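Local coordinates for protein cytochrome P450 reductase (Amycolatopsis methanolica 239, PDB 5OGX) that passes electrons from NADH through FAD and a [2Fe-2S] cluster to its partner cytochrome P450, which O-demethylates guaiacol and other lignin-derived aromatics, at residues 30-35 / 95-100; 238-243 / 264-269; 114-119 / 165-170. One frame throughout, in Å; residues are numbered along the deposited sequence.

Interaction 1. Residues 30-35 / 95-100; sequences GVWMPN and RVTHPL. With NA (sodium ion), chain D.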
loop_
_atom_site.group_PDB
_atom_site.type_symbol
_atom_site.label_atom_id
_atom_site.label_comp_id
_atom_site.label_asym_id
_atom_site.label_seq_id
_atom_site.Cartn_x
_atom_site.Cartn_y
_atom_site.Cartn_z
ATOM N N GLY A 30 -11.836 -14.110 3.526
ATOM C CA GLY A 30 -12.553 -13.114 2.753
ATOM C C GLY A 30 -13.361 -12.142 3.582
ATOM O O GLY A 30 -14.302 -11.539 3.061
ATOM N N VAL A 31 -13.033 -11.996 4.868
ATOM C CA VAL A 31 -13.758 -11.135 5.799
ATOM C C VAL A 31 -12.883 -9.915 6.035
ATOM O O VAL A 31 -11.778 -10.041 6.577
ATOM C CB VAL A 31 -14.056 -11.848 7.126
ATOM C CG1 VAL A 31 -14.660 -10.863 8.127
ATOM C CG2 VAL A 31 -14.956 -13.059 6.901
ATOM N N TRP A 32 -13.361 -8.743 5.627
ATOM C CA TRP A 32 -12.512 -7.557 5.638
ATOM C C TRP A 32 -12.449 -6.910 7.013
ATOM O O TRP A 32 -13.444 -6.837 7.742
ATOM C CB TRP A 32 -13.007 -6.516 4.639
ATOM C CG TRP A 32 -12.119 -5.299 4.655
ATOM C CD1 TRP A 32 -10.868 -5.181 4.108
ATOM C CD2 TRP A 32 -12.407 -4.050 5.280
ATOM N NE1 TRP A 32 -10.362 -3.914 4.346
ATOM C CE2 TRP A 32 -11.300 -3.199 5.057
ATOM C CE3 TRP A 32 -13.516 -3.558 5.999
ATOM C CZ2 TRP A 32 -11.248 -1.891 5.546
ATOM C CZ3 TRP A 32 -13.471 -2.254 6.469
ATOM C CH2 TRP A 32 -12.347 -1.431 6.236
ATOM N N MET A 33 -11.273 -6.410 7.346
ATOM C CA MET A 33 -11.154 -5.386 8.369
ATOM C C MET A 33 -9.951 -4.531 8.018
ATOM O O MET A 33 -9.080 -4.968 7.255
ATOM C CB MET A 33 -11.003 -5.998 9.762
ATOM C CG MET A 33 -9.830 -6.948 9.842
ATOM S SD MET A 33 -9.468 -7.345 11.568
ATOM C CE MET A 33 -11.126 -7.613 12.233
ATOM N N PRO A 34 -9.885 -3.302 8.527
ATOM C CA PRO A 34 -8.833 -2.378 8.078
ATOM C C PRO A 34 -7.441 -2.904 8.369
ATOM O O PRO A 34 -7.186 -3.529 9.398
ATOM C CB PRO A 34 -9.107 -1.093 8.869
ATOM C CG PRO A 34 -10.475 -1.225 9.423
ATOM C CD PRO A 34 -10.861 -2.665 9.427
ATOM N N ASN A 35 -6.541 -2.662 7.437
ATOM C CA ASN A 35 -5.192 -3.107 7.534
ATOM C C ASN A 35 -4.304 -2.325 6.570
ATOM O O ASN A 35 -4.712 -2.069 5.507
ATOM C CB ASN A 35 -5.101 -4.597 7.274
ATOM C CG ASN A 35 -5.406 -4.973 5.866
ATOM O OD1 ASN A 35 -4.538 -5.179 5.090
ATOM N ND2 ASN A 35 -6.642 -5.111 5.576
ATOM N N ARG A 95 -17.481 -6.927 5.890
ATOM C CA ARG A 95 -17.848 -7.004 4.482
ATOM C C ARG A 95 -16.912 -7.955 3.736
ATOM O O ARG A 95 -15.819 -8.279 4.199
ATOM C CB ARG A 95 -17.792 -5.625 3.831
ATOM C CG ARG A 95 -16.387 -5.032 3.709
ATOM C CD ARG A 95 -16.361 -3.884 2.695
ATOM N NE ARG A 95 -15.110 -3.119 2.690
ATOM C CZ ARG A 95 -13.992 -3.493 2.066
ATOM N NH1 ARG A 95 -13.947 -4.646 1.414
ATOM N NH2 ARG A 95 -12.906 -2.714 2.098
ATOM N N VAL A 96 -17.352 -8.382 2.550
ATOM C CA VAL A 96 -16.536 -9.246 1.697
ATOM C C VAL A 96 -15.298 -8.507 1.205
ATOM O O VAL A 96 -15.354 -7.319 0.851
ATOM C CB VAL A 96 -17.380 -9.739 0.510
ATOM C CG1 VAL A 96 -16.559 -10.654 -0.388
ATOM C CG2 VAL A 96 -18.621 -10.443 1.025
ATOM N N THR A 97 -14.171 -9.217 1.153
ATOM C CA THR A 97 -12.994 -8.714 0.462
ATOM C C THR A 97 -12.357 -9.854 -0.316
ATOM O O THR A 97 -12.721 -11.022 -0.163
ATOM C CB THR A 97 -11.981 -8.075 1.424
ATOM O OG1 THR A 97 -10.966 -7.397 0.668
ATOM C CG2 THR A 97 -11.327 -9.122 2.332
ATOM N N HIS A 98 -11.423 -9.490 -1.189
ATOM C CA HIS A 98 -10.618 -10.488 -1.877
ATOM C C HIS A 98 -9.859 -11.319 -0.852
ATOM O O HIS A 98 -9.203 -10.754 0.029
ATOM C CB HIS A 98 -9.632 -9.812 -2.827
ATOM C CG HIS A 98 -10.280 -8.858 -3.776
ATOM N ND1 HIS A 98 -11.209 -9.264 -4.708
ATOM C CD2 HIS A 98 -10.142 -7.521 -3.935
ATOM C CE1 HIS A 98 -11.616 -8.216 -5.405
ATOM N NE2 HIS A 98 -10.985 -7.145 -4.953
ATOM N N PRO A 99 -9.900 -12.641 -0.938
ATOM C CA PRO A 99 -9.241 -13.460 0.084
ATOM C C PRO A 99 -7.726 -13.319 0.037
ATOM O O PRO A 99 -7.109 -13.328 -1.030
ATOM C CB PRO A 99 -9.669 -14.886 -0.276
ATOM C CG PRO A 99 -9.887 -14.822 -1.780
ATOM C CD PRO A 99 -10.459 -13.441 -2.039
ATOM N N LEU A 100 -7.134 -13.196 1.215
ATOM C CA LEU A 100 -5.687 -13.302 1.346
ATOM C C LEU A 100 -5.269 -14.736 1.062
ATOM O O LEU A 100 -5.837 -15.669 1.633
ATOM C CB LEU A 100 -5.266 -12.901 2.760
ATOM C CG LEU A 100 -3.802 -13.060 3.166
ATOM C CD1 LEU A 100 -2.936 -12.152 2.297
ATOM C CD2 LEU A 100 -3.636 -12.700 4.642
HETATM NA NA NA D . -8.552 -4.692 11.764
#
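The guanidinium of R95 lies flat over one face of the W32 indole, the two planes only 10° apart and their centres 3.8 Å from each other. NH2 hangs above the middle of the ring, 3.4 Å from W32 CE2, while NE reaches back toward CE3. CZ sits over the five-membered ring, so the stack is also a cation-pi contact. Two things set the guanidinium in place: R95 CG falls between the backbone N and the carbonyl carbon (chi1 68°), which starts the extended chain along the tryptophan, and NH1, with V96 O in the guanidinium plane, donates to that carbonyl at 3.1 Å. The backbone N of P34 lies against the opposite indole face, toward the rim. T97 completes the packing: its CB meets W32 CB at 3.7 Å, the two side chains crossing at about a right angle.

The backbones form a single bridge, V31 with V96. W32 N donates to R95 O (2.9 Å) and T97 N to G30 O (3.0 Å). G30, with positive phi, is the C-prime residue of a Schellman motif ending helix 22-28, and its CA lies 4.3 Å from P99 CA. Further along, M33 SD and P34 O bind the sodium ion, and N35 touches the [2Fe-2S] cluster.

D196, just past strand 187-194, accepts from W32 NE1 and N35 N, tying this loop to the FAD-binding domain. The contact thus joins the loop leaving helix 22-28 to the linker between strands 85-88 and 101-114, with M33 against the helix, V31 against strand 12-16 and L100 against L194 of strand 187-194.

Interaction 2. Residues 238-243 / 264-269; sequences VLLYHG and PGFRFV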
loop_
_atom_site.group_PDB
_atom_site.type_symbol
_atom_site.label_atom_id
_atom_site.label_comp_id
_atom_site.label_asym_id
_atom_site.label_seq_id
_atom_site.Cartn_x
_atom_site.Cartn_y
_atom_site.Cartn_z
ATOM N N VAL A 238 -6.424 14.067 -12.966
ATOM C CA VAL A 238 -5.557 13.216 -12.154
ATOM C C VAL A 238 -4.165 13.822 -12.240
ATOM O O VAL A 238 -3.553 13.816 -13.317
ATOM C CB VAL A 238 -5.555 11.766 -12.661
ATOM C CG1 VAL A 238 -4.534 10.917 -11.902
ATOM C CG2 VAL A 238 -6.952 11.157 -12.602
ATOM N N LEU A 239 -3.668 14.371 -11.132
ATOM C CA LEU A 239 -2.342 14.971 -11.071
ATOM C C LEU A 239 -1.426 14.032 -10.294
ATOM O O LEU A 239 -1.656 13.778 -9.103
ATOM C CB LEU A 239 -2.376 16.344 -10.405
ATOM C CG LEU A 239 -3.313 17.415 -10.944
ATOM C CD1 LEU A 239 -2.994 18.732 -10.253
ATOM C CD2 LEU A 239 -3.153 17.555 -12.431
ATOM N N LEU A 240 -0.407 13.503 -10.965
ATOM C CA LEU A 240 0.479 12.512 -10.367
ATOM C C LEU A 240 1.875 13.123 -10.251
ATOM O O LEU A 240 2.512 13.414 -11.268
ATOM C CB LEU A 240 0.497 11.243 -11.217
ATOM C CG LEU A 240 1.498 10.154 -10.858
ATOM C CD1 LEU A 240 1.372 9.739 -9.388
ATOM C CD2 LEU A 240 1.302 8.968 -11.793
ATOM N N TYR A 241 2.333 13.354 -9.021
ATOM C CA TYR A 241 3.647 13.945 -8.778
ATOM C C TYR A 241 4.590 12.857 -8.290
ATOM O O TYR A 241 4.235 12.084 -7.395
ATOM C CB TYR A 241 3.584 15.074 -7.741
ATOM C CG TYR A 241 2.742 16.258 -8.151
ATOM C CD1 TYR A 241 1.369 16.225 -8.001
ATOM C CD2 TYR A 241 3.328 17.412 -8.681
ATOM C CE1 TYR A 241 0.581 17.296 -8.370
ATOM C CE2 TYR A 241 2.548 18.495 -9.058
ATOM C CZ TYR A 241 1.175 18.435 -8.892
ATOM O OH TYR A 241 0.365 19.490 -9.246
ATOM N N HIS A 242 5.792 12.797 -8.863
ATOM C CA HIS A 242 6.791 11.808 -8.457
ATOM C C HIS A 242 7.955 12.536 -7.794
ATOM O O HIS A 242 8.722 13.228 -8.469
ATOM C CB HIS A 242 7.261 10.993 -9.660
ATOM C CG HIS A 242 8.098 9.810 -9.289
ATOM N ND1 HIS A 242 8.946 9.184 -10.179
ATOM C CD2 HIS A 242 8.200 9.127 -8.121
ATOM C CE1 HIS A 242 9.543 8.172 -9.571
ATOM N NE2 HIS A 242 9.098 8.105 -8.326
ATOM N N GLY A 243 8.090 12.382 -6.474
ATOM C CA GLY A 243 9.141 13.097 -5.767
ATOM C C GLY A 243 10.386 12.243 -5.634
ATOM O O GLY A 243 10.349 11.181 -5.004
ATOM N N PRO A 264 -6.745 13.890 -21.230
ATOM C CA PRO A 264 -6.317 15.297 -21.171
ATOM C C PRO A 264 -6.300 15.880 -19.778
ATOM O O PRO A 264 -5.651 16.914 -19.573
ATOM C CB PRO A 264 -7.343 16.017 -22.063
ATOM C CG PRO A 264 -7.891 14.918 -22.958
ATOM C CD PRO A 264 -7.959 13.722 -22.041
ATOM N N GLY A 265 -6.978 15.248 -18.812
ATOM C CA GLY A 265 -6.949 15.693 -17.431
ATOM C C GLY A 265 -5.818 15.131 -16.606
ATOM O O GLY A 265 -5.640 15.524 -15.445
ATOM N N PHE A 266 -5.039 14.217 -17.183
ATOM C CA PHE A 266 -3.922 13.601 -16.487
ATOM C C PHE A 266 -2.658 14.420 -16.703
ATOM O O PHE A 266 -2.385 14.888 -17.819
ATOM C CB PHE A 266 -3.699 12.170 -16.987
ATOM C CG PHE A 266 -2.476 11.508 -16.403
ATOM C CD1 PHE A 266 -2.518 10.946 -15.129
ATOM C CD2 PHE A 266 -1.281 11.483 -17.103
ATOM C CE1 PHE A 266 -1.384 10.327 -14.588
ATOM C CE2 PHE A 266 -0.149 10.880 -16.569
ATOM C CZ PHE A 266 -0.201 10.307 -15.301
ATOM N N ARG A 267 -1.892 14.599 -15.630
ATOM C CA ARG A 267 -0.565 15.194 -15.723
ATOM C C ARG A 267 0.389 14.389 -14.869
ATOM O O ARG A 267 0.031 13.956 -13.772
ATOM C CB ARG A 267 -0.536 16.664 -15.261
ATOM C CG ARG A 267 -1.760 17.474 -15.639
ATOM C CD ARG A 267 -1.448 18.952 -15.887
ATOM N NE ARG A 267 -1.065 19.666 -14.670
ATOM C CZ ARG A 267 -1.736 20.692 -14.145
ATOM N NH1 ARG A 267 -2.858 21.129 -14.706
ATOM N NH2 ARG A 267 -1.289 21.275 -13.041
ATOM N N PHE A 268 1.604 14.208 -15.364
ATOM C CA PHE A 268 2.680 13.573 -14.615
ATOM C C PHE A 268 3.779 14.599 -14.390
ATOM O O PHE A 268 4.277 15.197 -15.350
ATOM C CB PHE A 268 3.246 12.362 -15.365
ATOM C CG PHE A 268 4.308 11.642 -14.609
ATOM C CD1 PHE A 268 3.979 10.913 -13.467
ATOM C CD2 PHE A 268 5.631 11.698 -15.012
ATOM C CE1 PHE A 268 4.946 10.242 -12.759
ATOM C CE2 PHE A 268 6.612 11.033 -14.295
ATOM C CZ PHE A 268 6.267 10.305 -13.170
ATOM N N VAL A 269 4.173 14.779 -13.134
ATOM C CA VAL A 269 5.076 15.861 -12.747
ATOM C C VAL A 269 6.213 15.326 -11.882
ATOM O O VAL A 269 6.033 15.117 -10.669
ATOM C CB VAL A 269 4.328 16.967 -11.988
ATOM C CG1 VAL A 269 5.261 18.137 -11.688
ATOM C CG2 VAL A 269 3.090 17.413 -12.750
#
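V238 and F266 begin a parallel pairing within a beta-alpha-beta unit, in which helix 253-262 connects strand 238-244 to its neighbour 266-272 in the parallel sheet of the NAD-binding domain. The segment axes run 4.7 Å apart at 10°.

Five backbone bonds alternate across the pair: V238 N to G265 O, R267 N to V238 O, L240 N to R267 O, V269 N to L240 O (2.8 Å) and H242 N to V269 O. CA-H groups of F266 and F268 also approach V238 O and L240 O.

Apolar contacts divide by face. On one, V238 CG1 meets F266 CD1 at 3.8 Å, L240 CG comes to the edge of the F268 ring in its plane, 3.7 Å from CD1, and H242 CB abuts F268 CZ. Helices 219-232 and 253-262 cover this side, where F256 stacks on F268. On the other, Y241 and V269 run side by side, CD2 to CB 3.5 Å, and Y241 OH bonds to D292.

R267 NH2 makes a long, weak ion pair with the same D292. Bent at chi2 and chi3, the R267 chain curls round L239 CD2, which lies 3.5 Å from R267 CG and over one face of the guanidinium.

Interaction 3. Residues 114-119 / 165-170; sequences ARDTRR and VRRVPG. With FAD (flavin-adenine dinucleotide), chain B.
V165, R166 and V168 line part of the FAD pocket: R166 N donates an almost straight bond (174°) to the flavin O2 at 2.9 Å, and V168 CG1 packs against the adenosine, 3.6 Å from FAD O4B. The main side-chain contact is the salt bridge between D116 and R167. NE and NH2 of R167 both grip D116 OD1, at 3.0 and 3.2 Å, from the same side of the carboxylate. The oxygen lies in the guanidinium plane; the two flat groups stand 68° apart, and both donors meet OD1 from above the carboxylate plane. A bend at R167 chi3 (64°) swings the guanidinium to that position, and its NH1 has a second acid, D175.

Strands 117-124 and 160-166 are antiparallel neighbours in the six-stranded sheet of the FAD-binding domain, as in ferredoxin-reductase-like flavoproteins. R118 and V165 form a hydrogen-bonded pair, with V165 N to R118 O at 2.8 Å; T117 and R166 form the non-hydrogen-bonded pair beside it. Past them R167 N bonds to D116 O, also at 2.8 Å. A type II turn from A114 to T117 presents D116, and T117 OG1 reaches back to R115 O. R166 CD lies 3.7 Å from D116 O, and D116 CB lies at the edge of the R166 guanidinium.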
loop_
_atom_site.group_PDB
_atom_site.type_symbol
_atom_site.label_atom_id
_atom_site.label_comp_id
_atom_site.label_asym_id
_atom_site.label_seq_id
_atom_site.Cartn_x
_atom_site.Cartn_y
_atom_site.Cartn_z
ATOM N N ALA A 114 16.123 2.443 -13.023
ATOM C CA ALA A 114 16.549 3.781 -12.627
ATOM C C ALA A 114 17.549 3.619 -11.491
ATOM O O ALA A 114 17.763 2.513 -10.988
ATOM C CB ALA A 114 15.360 4.657 -12.208
ATOM N N ARG A 115 18.165 4.733 -11.095
ATOM C CA ARG A 115 19.107 4.700 -9.983
ATOM C C ARG A 115 18.486 4.009 -8.777
ATOM O O ARG A 115 17.421 4.412 -8.297
ATOM C CB ARG A 115 19.547 6.112 -9.600
ATOM C CG ARG A 115 20.486 6.135 -8.398
ATOM C CD ARG A 115 21.164 7.488 -8.259
ATOM N NE ARG A 115 20.199 8.561 -8.029
ATOM C CZ ARG A 115 20.522 9.850 -7.976
ATOM N NH1 ARG A 115 19.589 10.767 -7.762
ATOM N NH2 ARG A 115 21.783 10.219 -8.137
ATOM N N ASP A 116 19.148 2.945 -8.315
ATOM C CA ASP A 116 18.721 2.175 -7.144
ATOM C C ASP A 116 17.283 1.674 -7.259
ATOM O O ASP A 116 16.609 1.497 -6.245
ATOM C CB ASP A 116 18.870 2.990 -5.855
ATOM C CG ASP A 116 20.314 3.185 -5.451
ATOM O OD1 ASP A 116 21.162 2.358 -5.841
ATOM O OD2 ASP A 116 20.594 4.171 -4.741
ATOM N N THR A 117 16.796 1.425 -8.473
ATOM C CA THR A 117 15.398 1.058 -8.670
ATOM C C THR A 117 15.302 -0.141 -9.597
ATOM O O THR A 117 15.936 -0.162 -10.658
ATOM C CB THR A 117 14.585 2.229 -9.245
ATOM O OG1 THR A 117 14.785 3.396 -8.440
ATOM C CG2 THR A 117 13.108 1.881 -9.253
ATOM N N ARG A 118 14.504 -1.133 -9.198
ATOM C CA ARG A 118 14.267 -2.314 -10.011
ATOM C C ARG A 118 12.778 -2.566 -10.196
ATOM O O ARG A 118 11.981 -2.368 -9.272
ATOM C CB ARG A 118 14.903 -3.545 -9.390
ATOM C CG ARG A 118 16.364 -3.661 -9.747
ATOM C CD ARG A 118 17.037 -4.869 -9.134
ATOM N NE ARG A 118 18.273 -5.114 -9.872
ATOM C CZ ARG A 118 18.959 -6.252 -9.876
ATOM N NH1 ARG A 118 18.552 -7.300 -9.165
ATOM N NH2 ARG A 118 20.068 -6.332 -10.605
ATOM N N ARG A 119 12.420 -3.033 -11.386
ATOM C CA ARG A 119 11.103 -3.596 -11.638
ATOM C C ARG A 119 11.196 -5.104 -11.471
ATOM O O ARG A 119 12.136 -5.733 -11.963
ATOM C CB ARG A 119 10.601 -3.253 -13.045
ATOM C CG ARG A 119 9.077 -3.383 -13.193
ATOM C CD ARG A 119 8.619 -3.405 -14.652
ATOM N NE ARG A 119 9.296 -2.400 -15.475
ATOM C CZ ARG A 119 8.939 -1.119 -15.548
ATOM N NH1 ARG A 119 7.902 -0.656 -14.842
ATOM N NH2 ARG A 119 9.625 -0.295 -16.329
ATOM N N VAL A 165 10.920 -1.614 -6.783
ATOM C CA VAL A 165 11.697 -1.824 -5.568
ATOM C C VAL A 165 12.834 -0.815 -5.509
ATOM O O VAL A 165 13.650 -0.739 -6.431
ATOM C CB VAL A 165 12.251 -3.256 -5.515
ATOM C CG1 VAL A 165 12.945 -3.502 -4.175
ATOM C CG2 VAL A 165 11.124 -4.257 -5.740
ATOM N N ARG A 166 12.915 -0.079 -4.407
ATOM C CA ARG A 166 14.026 0.834 -4.166
ATOM C C ARG A 166 15.074 0.159 -3.285
ATOM O O ARG A 166 14.739 -0.420 -2.242
ATOM C CB ARG A 166 13.532 2.122 -3.511
ATOM C CG ARG A 166 14.649 3.079 -3.154
ATOM C CD ARG A 166 14.875 4.122 -4.233
ATOM N NE ARG A 166 15.948 5.040 -3.857
ATOM C CZ ARG A 166 15.815 6.033 -2.981
ATOM N NH1 ARG A 166 16.854 6.811 -2.700
ATOM N NH2 ARG A 166 14.646 6.252 -2.391
ATOM N N ARG A 167 16.339 0.235 -3.705
ATOM C CA ARG A 167 17.427 -0.351 -2.934
ATOM C C ARG A 167 17.663 0.448 -1.661
ATOM O O ARG A 167 17.871 1.662 -1.710
ATOM C CB ARG A 167 18.715 -0.395 -3.769
ATOM C CG ARG A 167 19.805 -1.308 -3.197
ATOM C CD ARG A 167 21.066 -1.313 -4.083
ATOM N NE ARG A 167 21.685 0.010 -4.128
ATOM C CZ ARG A 167 22.548 0.467 -3.225
ATOM N NH1 ARG A 167 22.930 -0.300 -2.206
ATOM N NH2 ARG A 167 23.042 1.692 -3.345
ATOM N N VAL A 168 17.651 -0.231 -0.524
ATOM C CA VAL A 168 17.997 0.372 0.760
ATOM C C VAL A 168 19.383 -0.133 1.154
ATOM O O VAL A 168 19.567 -1.346 1.308
ATOM C CB VAL A 168 16.953 0.037 1.839
ATOM C CG1 VAL A 168 17.411 0.540 3.193
ATOM C CG2 VAL A 168 15.578 0.620 1.457
ATOM N N PRO A 169 20.384 0.740 1.282
ATOM C CA PRO A 169 21.727 0.283 1.660
ATOM C C PRO A 169 21.713 -0.523 2.949
ATOM O O PRO A 169 21.126 -0.115 3.958
ATOM C CB PRO A 169 22.505 1.592 1.823
ATOM C CG PRO A 169 21.838 2.519 0.852
ATOM C CD PRO A 169 20.370 2.172 0.933
ATOM N N GLY A 170 22.355 -1.689 2.903
ATOM C CA GLY A 170 22.373 -2.594 4.032
ATOM C C GLY A 170 21.074 -3.320 4.291
ATOM O O GLY A 170 20.958 -3.986 5.322
HETATM P PA FAD B . 15.799 -3.431 6.137
HETATM O O1A FAD B . 16.795 -4.546 6.345
HETATM O O2A FAD B . 14.472 -3.655 6.820
HETATM O O5B FAD B . 16.410 -1.995 6.671
HETATM C C5B FAD B . 17.806 -1.797 6.672
HETATM C C4B FAD B . 18.091 -0.506 7.493
HETATM O O4B FAD B . 17.710 0.539 6.811
HETATM C C3B FAD B . 17.246 -0.495 8.778
HETATM O O3B FAD B . 17.965 0.080 9.774
HETATM C C2B FAD B . 16.002 0.345 8.401
HETATM O O2B FAD B . 15.354 0.943 9.607
HETATM C C1B FAD B . 16.468 1.240 7.570
HETATM N N9A FAD B . 15.534 1.543 6.517
HETATM C C8A FAD B . 14.492 0.793 6.134
HETATM N N7A FAD B . 13.898 1.413 5.105
HETATM C C5A FAD B . 14.588 2.540 4.852
HETATM C C6A FAD B . 14.406 3.525 3.911
HETATM N N6A FAD B . 13.489 3.834 2.829
HETATM N N1A FAD B . 15.240 4.556 3.859
HETATM C C2A FAD B . 16.270 4.641 4.737
HETATM N N3A FAD B . 16.458 3.671 5.668
HETATM C C4A FAD B . 15.605 2.620 5.715
HETATM N N1 FAD B . 9.383 -0.523 -0.738
HETATM C C2 FAD B . 9.608 -0.424 -2.175
HETATM O O2 FAD B . 10.705 -0.277 -2.598
HETATM N N3 FAD B . 8.464 -0.532 -3.092
HETATM C C4 FAD B . 7.118 -0.707 -2.641
HETATM O O4 FAD B . 6.218 -0.773 -3.411
HETATM C C4X FAD B . 6.913 -0.779 -1.162
HETATM N N5 FAD B . 5.584 -0.982 -0.673
HETATM C C5X FAD B . 5.400 -1.037 0.774
HETATM C C6 FAD B . 4.094 -1.170 1.256
HETATM C C7 FAD B . 3.935 -1.224 2.642
HETATM C C7M FAD B . 2.456 -1.393 2.989
HETATM C C8 FAD B . 5.026 -1.148 3.505
HETATM C C8M FAD B . 4.754 -1.228 5.002
HETATM C C9 FAD B . 6.322 -1.003 3.021
HETATM C C9A FAD B . 6.492 -0.940 1.652
HETATM N N10 FAD B . 7.869 -0.788 1.151
HETATM C C10 FAD B . 8.041 -0.693 -0.260
HETATM C "C1'" FAD B . 9.025 -0.769 2.065
HETATM C "C2'" FAD B . 9.547 -2.265 1.964
HETATM O "O2'" FAD B . 8.621 -3.233 2.436
HETATM C "C3'" FAD B . 10.868 -2.529 2.720
HETATM O "O3'" FAD B . 10.746 -1.988 4.005
HETATM C "C4'" FAD B . 12.068 -1.881 2.004
HETATM O "O4'" FAD B . 12.241 -2.463 0.740
HETATM C "C5'" FAD B . 13.366 -2.065 2.818
HETATM O "O5'" FAD B . 13.466 -3.412 3.236
HETATM P P FAD B . 14.952 -4.075 3.449
HETATM O O1P FAD B . 14.755 -5.454 4.016
HETATM O O2P FAD B . 15.777 -3.981 2.186
HETATM O O3P FAD B . 15.674 -3.096 4.547
#

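Each contact belongs to a different part of this three-domain reductase, and FAD lies among them. Interaction 3 touches the cofactor directly. In interaction 2, the H242 side chain is about 10 Å from FAD and about 6 Å from that of T217, an FAD-binding residue which also meets R166 of interaction 3; the nearest atoms of these two contacts are about 7 Å apart. Interaction 1 lies on the opposite side of the chain's centre from both, with centres 30 Å and 31 Å away. Its W32 side chain is about 10 Å from the [2Fe-2S] cluster and 13 Å from FAD, so it lies nearer the cluster than the flavin.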